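PDB 4G68: ABC transporter from Caldanaerobius, which probably captures xylan-derived oligosaccharides outside the cell as the solute-binding component of an ABC transporter, here holding a chain of xylose units. Local coordinates for residues 70-75 with 98-103; 123-128 with 344-349; 142-147 with 167-172; 301-306 with 379-384. One frame throughout, in Å; residues are numbered along the deposited sequence. Where two conformers were deposited one is given.

How the interactions relate
Interactions 1 and 2 follow one another along the chain, and interaction 3 is nested inside the long loop that interaction 2 closes; interactions 2 and 4 interleave. All four reach one mixed sheet whose order, 95-100, 64-69, 122-126, 341-349 and 168-184, is consistent with a type II periplasmic-binding-protein fold. The centres of interactions 1 and 2 lie about 15 Å apart, and Gln124 joins them through its bond to Leu70 N. Interactions 1, 2 and 4 bring loop and strand-end residues from separate parts of the chain together around one sugar. Interaction 3, about 26 Å from interaction 1 (centre to centre), is structural packing away from it, bonded to interaction 2 through Ile172 and Leu347.

Interaction 1 (70-75 with 98-103); sequences LFTGEP and ESVTEN. With XYS (alpha-D-xylopyranose), chain D; XYP (beta-D-xylopyranose), chain B; XYP (beta-D-xylopyranose), chain C.
Leu70 lies alongside Asn103, the two side chains pointing the same way, and its CD2 sits 3.4 Å from Asn103 OD1. The contact closes the carboxyl ends of two parallel strands, 64-69 and 95-100, joined by helix 76-90 in a beta-alpha-beta unit, the place where proteins of this fold commonly present loops to a ligand. The backbones come close at Leu70, where CA makes a C-H...O contact of 3.1 Å with Thr101 O. Further out, Thr72 and Val100 slide past each other in opposite directions, CG2 against CG1, while the same Val100 methyl also meets the carbonyl oxygen of Phe71, the centre of an inverse gamma turn. The Phe71 ring meets the sugar near its edge, at XYS O5, and Leu70 CD1 lies over the middle of one ring face. Glu102 turns away to cap the helix that follows, through Asp104 N and Ala105 N.

Polar coupling between the segments runs through water 1, which donates to Leu70 O, accepts from Asn103 N, and bonds Thr72 OG1 as well as O2 and O3 of XYS. Gly73 N reaches XYS O2 at 3.3 Å. Asn103, with CG anti to the backbone N (chi1 180°), extends its amide to the chain C xylose: OD1 accepts from its O2 at 2.6 Å, and ND2 donates to that same O2 at 2.9 Å.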
# COMPACT_ATOMS: atom_id res chain seq x y z
N LEU A 70 -8.97 8.36 -4.47
CA LEU A 70 -9.63 7.07 -4.31
C LEU A 70 -10.20 6.84 -2.97
O LEU A 70 -10.42 5.70 -2.60
CB LEU A 70 -8.62 5.95 -4.74
CG LEU A 70 -7.24 5.92 -3.99
CD1 LEU A 70 -7.37 5.82 -2.46
CD2 LEU A 70 -6.56 4.63 -4.43
N PHE A 71 -10.33 7.91 -2.14
CA PHE A 71 -10.84 7.68 -0.79
C PHE A 71 -12.36 7.46 -0.73
O PHE A 71 -13.16 8.38 -0.54
CB PHE A 71 -10.40 8.80 0.14
CG PHE A 71 -8.91 8.75 0.44
CD1 PHE A 71 -8.38 7.78 1.31
CD2 PHE A 71 -8.04 9.61 -0.24
CE1 PHE A 71 -6.98 7.74 1.55
CE2 PHE A 71 -6.67 9.53 -0.03
CZ PHE A 71 -6.14 8.61 0.86
N THR A 72 -12.74 6.21 -0.96
CA THR A 72 -14.13 5.87 -1.11
C THR A 72 -14.80 5.41 0.18
O THR A 72 -15.96 5.56 0.32
CB THR A 72 -14.39 4.76 -2.18
OG1 THR A 72 -13.49 3.69 -2.01
CG2 THR A 72 -14.34 5.32 -3.62
N GLY A 73 -14.04 4.80 1.06
CA GLY A 73 -14.59 4.32 2.31
C GLY A 73 -14.75 5.38 3.42
O GLY A 73 -14.14 6.41 3.33
N GLU A 74 -15.55 5.08 4.44
CA GLU A 74 -15.77 6.00 5.59
C GLU A 74 -14.80 5.59 6.73
O GLU A 74 -14.52 4.43 6.90
CB GLU A 74 -17.24 5.90 6.07
CG GLU A 74 -18.21 6.39 5.01
CD GLU A 74 -18.18 7.90 4.78
OE1 GLU A 74 -17.37 8.67 5.42
OE2 GLU A 74 -18.98 8.37 3.92
N PRO A 75 -14.27 6.55 7.51
CA PRO A 75 -14.63 7.96 7.47
C PRO A 75 -13.85 8.81 6.46
O PRO A 75 -14.09 10.04 6.41
CB PRO A 75 -14.31 8.44 8.89
CG PRO A 75 -13.11 7.57 9.28
CD PRO A 75 -13.42 6.23 8.67
N GLU A 98 -14.05 17.54 -6.59
CA GLU A 98 -13.40 16.19 -6.58
C GLU A 98 -14.26 15.17 -7.27
O GLU A 98 -15.53 15.30 -7.31
CB GLU A 98 -13.02 15.80 -5.11
CG GLU A 98 -14.23 15.62 -4.16
CD GLU A 98 -13.98 14.76 -2.93
OE1 GLU A 98 -12.99 14.02 -2.84
OE2 GLU A 98 -14.82 14.82 -2.00
N SER A 99 -13.62 14.15 -7.85
CA SER A 99 -14.32 12.96 -8.34
C SER A 99 -13.60 11.78 -7.65
O SER A 99 -12.37 11.70 -7.73
CB SER A 99 -14.20 12.89 -9.86
OG SER A 99 -14.67 11.62 -10.34
N VAL A 100 -14.34 10.90 -7.01
CA VAL A 100 -13.76 9.83 -6.19
C VAL A 100 -14.03 8.47 -6.81
O VAL A 100 -15.18 8.15 -7.13
CB VAL A 100 -14.40 9.80 -4.78
CG1 VAL A 100 -13.69 8.78 -3.89
CG2 VAL A 100 -14.36 11.15 -4.14
N THR A 101 -12.98 7.67 -6.98
CA THR A 101 -13.18 6.36 -7.71
C THR A 101 -12.49 5.26 -6.89
O THR A 101 -11.35 5.48 -6.38
CB THR A 101 -12.56 6.45 -9.10
OG1 THR A 101 -13.19 7.48 -9.85
CG2 THR A 101 -12.65 5.07 -9.87
N GLU A 102 -13.18 4.12 -6.74
CA GLU A 102 -12.62 3.00 -5.99
C GLU A 102 -11.18 2.68 -6.53
O GLU A 102 -10.96 2.63 -7.71
CB GLU A 102 -13.53 1.78 -6.04
CG GLU A 102 -12.91 0.59 -5.30
CD GLU A 102 -11.98 -0.30 -6.17
OE1 GLU A 102 -12.17 -0.35 -7.43
OE2 GLU A 102 -11.14 -1.09 -5.59
N ASN A 103 -10.26 2.42 -5.60
CA ASN A 103 -8.88 2.01 -5.90
C ASN A 103 -8.60 1.33 -7.22
O ASN A 103 -7.87 1.88 -8.07
CB ASN A 103 -8.40 1.15 -4.68
CG ASN A 103 -6.98 0.63 -4.80
OD1 ASN A 103 -6.09 1.33 -5.21
ND2 ASN A 103 -6.77 -0.63 -4.39
C1 XYS D . -10.31 4.62 1.99
C2 XYS D . -10.19 3.86 0.65
C3 XYS D . -8.95 2.98 0.51
C4 XYS D . -7.71 3.70 1.07
C5 XYS D . -7.97 4.16 2.50
O1 XYS D . -11.55 4.55 2.62
O2 XYS D . -11.31 3.17 0.23
O3 XYS D . -8.83 2.65 -0.82
O4 XYS D . -6.49 3.02 0.87
O5 XYS D . -9.23 4.51 2.86
C1 XYP B . -5.94 2.90 -0.30
C2 XYP B . -4.53 3.46 -0.14
C3 XYP B . -3.81 3.19 -1.48
C4 XYP B . -3.84 1.69 -1.66
C5 XYP B . -5.29 1.17 -1.66
O2 XYP B . -4.65 4.87 0.03
O3 XYP B . -2.45 3.61 -1.25
O4 XYP B . -3.26 1.44 -2.95
O5 XYP B . -5.87 1.52 -0.40
C1 XYP C . -2.58 0.23 -3.15
C2 XYP C . -2.61 -0.09 -4.64
C3 XYP C . -1.78 -1.36 -4.86
C4 XYP C . -0.39 -1.27 -4.20
C5 XYP C . -0.45 -0.73 -2.74
O2 XYP C . -3.96 -0.21 -5.05
O3 XYP C . -1.69 -1.54 -6.29
O4 XYP C . 0.30 -2.52 -4.20
O5 XYP C . -1.26 0.43 -2.68
O HOH W 1 -10.81 2.84 -2.77

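Interaction 2 (123-128 with 344-349); sequences FQTWAG and VGALMV. With XYP (beta-D-xylopyranose), chain B; XYP (beta-D-xylopyranose), chain C.
Strands 123-126 and 344-349 run antiparallel, 4.7 Å apart at their closest and 137° between directions, with Phe123-Met348 and Thr125-Ala346 as hydrogen-bonded pairs and Gln124-Leu347 and Trp126-Gly345 as non-hydrogen-bonded ones. The ladder is uneven: Met348 N to Phe123 O measures 2.8 Å, but Ala346 N reaches Thr125 O at 3.2 Å from well above the carbonyl plane. Beyond the last pair Ala127 N still bonds Val344 O, whereas Ala127 O is buried with no partner.

On the face carrying Phe123, Thr125 and Met348, the selenomethionine crosses the ring at a slant, setting CB over one face in a CH-pi contact, 3.9 Å from the ring centroid; SE lies obliquely to the same ring, a Met-aromatic contact. Thr125 CG2 touches that SE at 3.8 Å, while OG1 turns to Ser131. The other face carries Trp126. With CG anti to the carbonyl carbon (chi1 -67°), the indole reaches the sugar: NE1 donates to O3 of the chain B xylose at 3.2 Å and weakly to its O4, and C2 of the chain C xylose lies over one indole face, toward its rim.

Val344 and Gly345 together face Asp175 in a classic beta bulge. The pair occupies the middle of the sheet, with strand 64-69 flanking 122-126 and strand 168-184 flanking 341-349; helix 103-115 packs on Phe123, and helix 356-377 on Leu347 and Val349.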
# COMPACT_ATOMS: atom_id res chain seq x y z
N PHE A 123 -4.20 15.02 -9.17
CA PHE A 123 -4.61 13.64 -9.07
C PHE A 123 -3.73 12.91 -8.06
O PHE A 123 -2.51 13.17 -7.97
CB PHE A 123 -4.60 12.92 -10.49
CG PHE A 123 -3.27 12.88 -11.17
CD1 PHE A 123 -2.42 11.76 -11.00
CD2 PHE A 123 -2.89 13.88 -12.05
CE1 PHE A 123 -1.19 11.70 -11.66
CE2 PHE A 123 -1.67 13.83 -12.73
CZ PHE A 123 -0.83 12.72 -12.58
N GLN A 124 -4.36 11.98 -7.36
CA GLN A 124 -3.65 11.10 -6.46
C GLN A 124 -2.94 10.03 -7.28
O GLN A 124 -3.40 9.68 -8.35
CB GLN A 124 -4.65 10.45 -5.52
CG GLN A 124 -4.06 9.51 -4.49
CD GLN A 124 -5.10 8.85 -3.58
OE1 GLN A 124 -6.26 9.24 -3.58
NE2 GLN A 124 -4.65 7.93 -2.71
N THR A 125 -1.77 9.57 -6.82
CA THR A 125 -1.05 8.62 -7.60
C THR A 125 -0.18 7.82 -6.63
O THR A 125 -0.15 8.12 -5.42
CB THR A 125 -0.17 9.29 -8.68
OG1 THR A 125 0.34 8.29 -9.54
CG2 THR A 125 1.04 10.03 -8.06
N TRP A 126 0.47 6.84 -7.19
CA TRP A 126 1.52 6.09 -6.51
C TRP A 126 2.83 6.45 -7.12
O TRP A 126 3.01 6.33 -8.33
CB TRP A 126 1.29 4.55 -6.66
CG TRP A 126 0.02 4.13 -5.89
CD1 TRP A 126 -0.13 3.86 -4.55
CD2 TRP A 126 -1.29 4.00 -6.46
NE1 TRP A 126 -1.44 3.55 -4.25
CE2 TRP A 126 -2.17 3.58 -5.37
CE3 TRP A 126 -1.80 4.14 -7.76
CZ2 TRP A 126 -3.51 3.40 -5.56
CZ3 TRP A 126 -3.17 3.90 -7.96
CH2 TRP A 126 -3.99 3.49 -6.87
N ALA A 127 3.73 6.95 -6.28
CA ALA A 127 5.06 7.39 -6.79
C ALA A 127 5.93 6.21 -7.11
O ALA A 127 5.70 5.13 -6.55
CB ALA A 127 5.74 8.29 -5.74
N GLY A 128 6.99 6.44 -7.91
CA GLY A 128 7.83 5.35 -8.45
C GLY A 128 7.37 4.86 -9.77
O GLY A 128 6.99 5.65 -10.68
N VAL A 344 5.13 6.47 -0.92
CA VAL A 344 4.66 6.24 -2.28
C VAL A 344 3.29 6.90 -2.56
O VAL A 344 2.88 6.89 -3.72
CB VAL A 344 4.60 4.70 -2.59
CG1 VAL A 344 5.95 4.04 -2.46
CG2 VAL A 344 3.62 4.03 -1.70
N GLY A 345 2.59 7.42 -1.55
CA GLY A 345 1.29 8.18 -1.82
C GLY A 345 1.70 9.61 -2.21
O GLY A 345 2.35 10.29 -1.42
N ALA A 346 1.26 10.11 -3.37
CA ALA A 346 1.58 11.50 -3.79
C ALA A 346 0.41 12.13 -4.57
O ALA A 346 -0.46 11.42 -5.12
CB ALA A 346 2.81 11.48 -4.69
N LEU A 347 0.41 13.45 -4.53
CA LEU A 347 -0.43 14.20 -5.50
C LEU A 347 0.41 14.75 -6.60
O LEU A 347 1.53 15.18 -6.34
CB LEU A 347 -1.18 15.34 -4.77
CG LEU A 347 -1.99 14.95 -3.53
CD1 LEU A 347 -2.74 16.21 -3.04
CD2 LEU A 347 -3.08 13.94 -3.92
N MSE A 348 -0.09 14.64 -7.86
CA MSE A 348 0.58 15.26 -8.94
C MSE A 348 -0.33 16.29 -9.58
O MSE A 348 -1.56 16.20 -9.56
CB MSE A 348 1.09 14.22 -9.95
CG MSE A 348 2.26 13.42 -9.44
SE MSE A 348 2.84 12.06 -10.72
CE MSE A 348 4.41 11.46 -9.69
N VAL A 349 0.32 17.24 -10.27
CA VAL A 349 -0.41 18.23 -11.07
C VAL A 349 -0.19 17.98 -12.58
O VAL A 349 0.94 17.68 -13.09
CB VAL A 349 0.07 19.65 -10.73
CG1 VAL A 349 -0.51 20.71 -11.74
CG2 VAL A 349 -0.25 19.93 -9.26
C1 XYP B . -5.94 2.90 -0.30
C2 XYP B . -4.53 3.46 -0.14
C3 XYP B . -3.81 3.19 -1.48
C4 XYP B . -3.84 1.69 -1.66
C5 XYP B . -5.29 1.17 -1.66
O2 XYP B . -4.65 4.87 0.03
O3 XYP B . -2.45 3.61 -1.25
O4 XYP B . -3.26 1.44 -2.95
O5 XYP B . -5.87 1.52 -0.40
C1 XYP C . -2.58 0.23 -3.15
C2 XYP C . -2.61 -0.09 -4.64
C3 XYP C . -1.78 -1.36 -4.86
C4 XYP C . -0.39 -1.27 -4.20
C5 XYP C . -0.45 -0.73 -2.74
O2 XYP C . -3.96 -0.21 -5.05
O3 XYP C . -1.69 -1.54 -6.29
O4 XYP C . 0.30 -2.52 -4.20
O5 XYP C . -1.26 0.43 -2.68

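Interaction 3 (142-147 with 167-172); sequences QLDSYL and GKIYGI
Gln142 begins its run beside Tyr170, CB lying 3.9 Å from Tyr170 CE1. With CG anti to the backbone N (chi1 -171°) and the chain extended beyond it, the side chain stretches across Lys168: CG passes 3.6 Å from Ile169 O, CD and OE1 rest against Lys168 CD, and NE2 comes within 3.4 Å of Lys168 CG. At the tip, NE2 donates to Asp144 OD2 at 3.0 Å, with the acceptor lying in the plane of the amide. Asp144 OD2 also accepts from Ile169 N at 2.7 Å on its syn side, so two donors grip one oxygen from opposite faces of the carboxylate. Such a double grip would probably favour the charged carboxylate. The other oxygen, OD1, accepts a hydrogen bond from water 2, which also donates to Gly167 O.

The partner segment opens the long strand of a beta hairpin, 168-184 folding back on the short strand 164-165, and Asp144 starts a 3-10 turn over it, in which Leu147 N bonds Asp144 O. Leu143 N adds a nearly straight backbone bond to Ile169 O, 2.7 Å at 172°.

Below these polar groups lie aliphatic side chains. Leu143 CD1 meets Ile172 CD1 at 3.7 Å, the two side chains crossing at about a right angle. Leu147 divides its methyls, CD1 going to Ile169 CG2 and CD2 to Ile172 CD1. Gly171 N is buried without a polar partner. Helix 356-377 closes over this layer, Val360 against Leu143 and Ala367 against Ile172.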
# COMPACT_ATOMS: atom_id res chain seq x y z
N GLN A 142 6.53 19.68 -13.68
CA GLN A 142 7.69 19.67 -12.74
C GLN A 142 7.46 20.66 -11.60
O GLN A 142 7.01 21.83 -11.77
CB GLN A 142 8.96 20.07 -13.50
CG GLN A 142 10.26 19.90 -12.72
CD GLN A 142 11.46 20.53 -13.43
OE1 GLN A 142 11.42 20.75 -14.61
NE2 GLN A 142 12.55 20.76 -12.70
N LEU A 143 7.84 20.25 -10.39
CA LEU A 143 7.52 21.07 -9.21
C LEU A 143 8.71 21.76 -8.52
O LEU A 143 8.53 22.49 -7.54
CB LEU A 143 6.73 20.20 -8.18
CG LEU A 143 5.36 19.61 -8.69
CD1 LEU A 143 4.65 19.02 -7.49
CD2 LEU A 143 4.48 20.71 -9.31
N ASP A 144 9.92 21.54 -9.01
CA ASP A 144 11.10 22.16 -8.33
C ASP A 144 10.95 23.70 -8.08
O ASP A 144 11.21 24.21 -6.96
CB ASP A 144 12.38 21.86 -9.14
CG ASP A 144 12.76 20.39 -9.06
OD1 ASP A 144 13.60 19.99 -8.21
OD2 ASP A 144 12.24 19.64 -9.89
N SER A 145 10.48 24.41 -9.08
CA SER A 145 10.33 25.88 -8.94
C SER A 145 9.32 26.30 -7.90
O SER A 145 9.27 27.48 -7.55
CB SER A 145 9.98 26.56 -10.28
OG SER A 145 8.65 26.25 -10.69
N TYR A 146 8.44 25.36 -7.46
CA TYR A 146 7.44 25.68 -6.46
C TYR A 146 7.86 25.15 -5.10
O TYR A 146 7.08 25.16 -4.13
CB TYR A 146 6.14 24.99 -6.81
CG TYR A 146 5.47 25.44 -8.09
CD1 TYR A 146 4.56 26.49 -8.05
CD2 TYR A 146 5.73 24.84 -9.30
CE1 TYR A 146 3.92 26.91 -9.22
CE2 TYR A 146 5.09 25.26 -10.50
CZ TYR A 146 4.16 26.27 -10.41
OH TYR A 146 3.49 26.64 -11.52
N LEU A 147 9.09 24.61 -5.03
CA LEU A 147 9.53 24.02 -3.78
C LEU A 147 10.70 24.73 -3.13
O LEU A 147 11.49 24.08 -2.37
CB LEU A 147 9.81 22.52 -3.93
CG LEU A 147 8.56 21.72 -4.34
CD1 LEU A 147 9.02 20.29 -4.65
CD2 LEU A 147 7.53 21.78 -3.25
N GLY A 167 16.32 13.44 -11.69
CA GLY A 167 16.83 14.53 -10.82
C GLY A 167 15.87 15.70 -10.59
O GLY A 167 16.27 16.70 -10.06
N LYS A 168 14.61 15.57 -11.01
CA LYS A 168 13.66 16.64 -10.91
C LYS A 168 12.40 16.11 -10.19
O LYS A 168 12.02 14.94 -10.34
CB LYS A 168 13.31 17.08 -12.35
CG LYS A 168 14.43 17.91 -13.03
CD LYS A 168 14.12 18.16 -14.52
CE LYS A 168 14.28 16.91 -15.44
NZ LYS A 168 15.67 16.28 -15.66
N ILE A 169 11.72 17.00 -9.48
CA ILE A 169 10.57 16.56 -8.64
C ILE A 169 9.28 16.76 -9.41
O ILE A 169 9.07 17.85 -9.95
CB ILE A 169 10.50 17.40 -7.39
CG1 ILE A 169 11.77 17.12 -6.55
CG2 ILE A 169 9.26 17.06 -6.57
CD1 ILE A 169 11.85 17.86 -5.27
N TYR A 170 8.42 15.73 -9.41
CA TYR A 170 7.17 15.75 -10.14
C TYR A 170 5.96 15.46 -9.23
O TYR A 170 4.87 15.22 -9.71
CB TYR A 170 7.15 14.70 -11.31
CG TYR A 170 8.08 15.10 -12.42
CD1 TYR A 170 7.64 15.94 -13.47
CD2 TYR A 170 9.43 14.76 -12.36
CE1 TYR A 170 8.51 16.32 -14.48
CE2 TYR A 170 10.33 15.18 -13.35
CZ TYR A 170 9.87 15.94 -14.40
OH TYR A 170 10.77 16.31 -15.37
N GLY A 171 6.10 15.52 -7.92
CA GLY A 171 4.90 15.28 -7.11
C GLY A 171 5.03 15.82 -5.72
O GLY A 171 6.15 16.14 -5.29
N ILE A 172 3.90 15.98 -5.03
CA ILE A 172 3.93 16.37 -3.58
C ILE A 172 3.56 15.13 -2.77
O ILE A 172 2.43 14.62 -2.84
CB ILE A 172 2.91 17.47 -3.24
CG1 ILE A 172 3.15 18.76 -4.11
CG2 ILE A 172 2.95 17.77 -1.76
CD1 ILE A 172 4.46 19.55 -3.88
O HOH W 2 15.17 17.95 -7.82

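Interaction 4 (301-306 with 379-384); sequences GGNFDA and TGLPAW. With XYS (alpha-D-xylopyranose), chain D; XYP (beta-D-xylopyranose), chain B.
Phe304 CA makes a C-H...O contact of 3.4 Å with Thr379 O, and Phe304 CB packs 3.2 Å from the same Thr379 O. Van der Waals packing comes next. Asn303 crosses Leu381 at a slant, ND2 resting 3.5 Å from Leu381 CG and equally near Gly380 CA. Although Asn303 ND2 is 3.3 Å from Leu381 N, both are donors and no bond joins them; the amide is held instead through OD1, which accepts from Ala178 N.

In the fold, both segments border the long strand 168-184, with Asn303 bonded to it at Ala178 and Leu381 at Gln176. Together they line part of the sugar cleft, as expected for a solute-binding protein.

Sugar contacts make up the last group. With CG set between the backbone N and the carbonyl carbon (chi1 41°), the Phe304 ring turns one face to the chain B xylose, whose C4 lies 3.9 Å above its centre. Gly302 CA lies against the opposite face, toward its rim, and Asp305 OD1, salt-bridged to Arg284, sits in plane at the edge. Thr379 gives its CG2 methyl to XYS, 3.5 Å from the ring oxygen O5, while OG1 bonds Asp374.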
# COMPACT_ATOMS: atom_id res chain seq x y z
N GLY A 301 -1.33 -7.05 5.00
CA GLY A 301 -1.26 -6.17 3.83
C GLY A 301 -0.78 -4.79 4.21
O GLY A 301 0.05 -4.66 5.16
N GLY A 302 -1.36 -3.77 3.57
CA GLY A 302 -0.83 -2.47 3.84
C GLY A 302 -1.36 -1.93 5.17
O GLY A 302 -2.46 -2.28 5.66
N ASN A 303 -0.57 -1.03 5.75
CA ASN A 303 -0.96 -0.22 6.90
C ASN A 303 -2.22 0.59 6.59
O ASN A 303 -2.94 0.95 7.51
CB ASN A 303 0.16 0.82 7.12
CG ASN A 303 0.30 1.72 5.92
OD1 ASN A 303 0.75 1.33 4.85
ND2 ASN A 303 -0.14 2.96 6.09
N PHE A 304 -2.52 0.82 5.30
CA PHE A 304 -3.68 1.64 4.91
C PHE A 304 -5.02 1.01 5.25
O PHE A 304 -6.05 1.72 5.34
CB PHE A 304 -3.64 2.06 3.42
CG PHE A 304 -3.18 0.95 2.50
CD1 PHE A 304 -4.00 -0.17 2.21
CD2 PHE A 304 -1.93 1.00 1.96
CE1 PHE A 304 -3.52 -1.21 1.37
CE2 PHE A 304 -1.44 -0.02 1.15
CZ PHE A 304 -2.23 -1.13 0.84
N ASP A 305 -4.98 -0.31 5.41
CA ASP A 305 -6.13 -1.11 5.80
C ASP A 305 -6.50 -0.96 7.28
O ASP A 305 -7.61 -1.37 7.72
CB ASP A 305 -6.00 -2.54 5.36
CG ASP A 305 -6.13 -2.72 3.81
OD1 ASP A 305 -6.69 -1.85 3.12
OD2 ASP A 305 -5.61 -3.69 3.30
N ALA A 306 -5.59 -0.40 8.05
CA ALA A 306 -5.83 -0.24 9.47
C ALA A 306 -7.14 0.46 9.74
O ALA A 306 -7.85 0.13 10.71
CB ALA A 306 -4.70 0.55 10.08
N THR A 379 -5.73 5.57 7.87
CA THR A 379 -5.81 5.19 6.46
C THR A 379 -4.43 5.34 5.80
O THR A 379 -4.26 4.99 4.65
CB THR A 379 -6.78 6.13 5.69
OG1 THR A 379 -6.56 7.46 6.08
CG2 THR A 379 -8.24 5.78 6.01
N GLY A 380 -3.43 5.81 6.54
CA GLY A 380 -2.08 5.85 5.96
C GLY A 380 -1.07 6.27 6.99
O GLY A 380 -1.47 6.56 8.12
N LEU A 381 0.23 6.21 6.64
CA LEU A 381 1.29 6.70 7.54
C LEU A 381 1.71 8.06 6.98
O LEU A 381 1.95 8.20 5.83
CB LEU A 381 2.45 5.68 7.60
CG LEU A 381 2.12 4.37 8.36
CD1 LEU A 381 3.16 3.30 7.95
CD2 LEU A 381 2.28 4.69 9.85
N PRO A 382 1.73 9.10 7.82
CA PRO A 382 1.89 10.46 7.28
C PRO A 382 3.34 10.64 6.65
O PRO A 382 4.34 10.03 7.18
CB PRO A 382 1.79 11.35 8.56
CG PRO A 382 2.12 10.45 9.72
CD PRO A 382 1.49 9.11 9.29
N ALA A 383 3.41 11.41 5.59
CA ALA A 383 4.71 11.83 5.00
C ALA A 383 5.03 13.27 5.51
O ALA A 383 6.19 13.66 5.46
CB ALA A 383 4.70 11.81 3.47
N TRP A 384 4.02 14.03 5.92
CA TRP A 384 4.24 15.39 6.44
C TRP A 384 4.49 15.31 7.92
O TRP A 384 3.96 14.40 8.59
CB TRP A 384 3.07 16.29 6.20
CG TRP A 384 2.90 16.68 4.73
CD1 TRP A 384 2.62 15.81 3.66
CD2 TRP A 384 3.05 18.00 4.14
NE1 TRP A 384 2.54 16.50 2.48
CE2 TRP A 384 2.77 17.85 2.70
CE3 TRP A 384 3.30 19.29 4.64
CZ2 TRP A 384 2.81 18.93 1.80
CZ3 TRP A 384 3.28 20.38 3.74
CH2 TRP A 384 3.08 20.23 2.36
C1 XYS D . -10.31 4.62 1.99
C2 XYS D . -10.19 3.86 0.65
C3 XYS D . -8.95 2.98 0.51
C4 XYS D . -7.71 3.70 1.07
C5 XYS D . -7.97 4.16 2.50
O1 XYS D . -11.55 4.55 2.62
O2 XYS D . -11.31 3.17 0.23
O3 XYS D . -8.83 2.65 -0.82
O4 XYS D . -6.49 3.02 0.87
O5 XYS D . -9.23 4.51 2.86
C1 XYP B . -5.94 2.90 -0.30
C2 XYP B . -4.53 3.46 -0.14
C3 XYP B . -3.81 3.19 -1.48
C4 XYP B . -3.84 1.69 -1.66
C5 XYP B . -5.29 1.17 -1.66
O2 XYP B . -4.65 4.87 0.03
O3 XYP B . -2.45 3.61 -1.25
O4 XYP B . -3.26 1.44 -2.95
O5 XYP B . -5.87 1.52 -0.40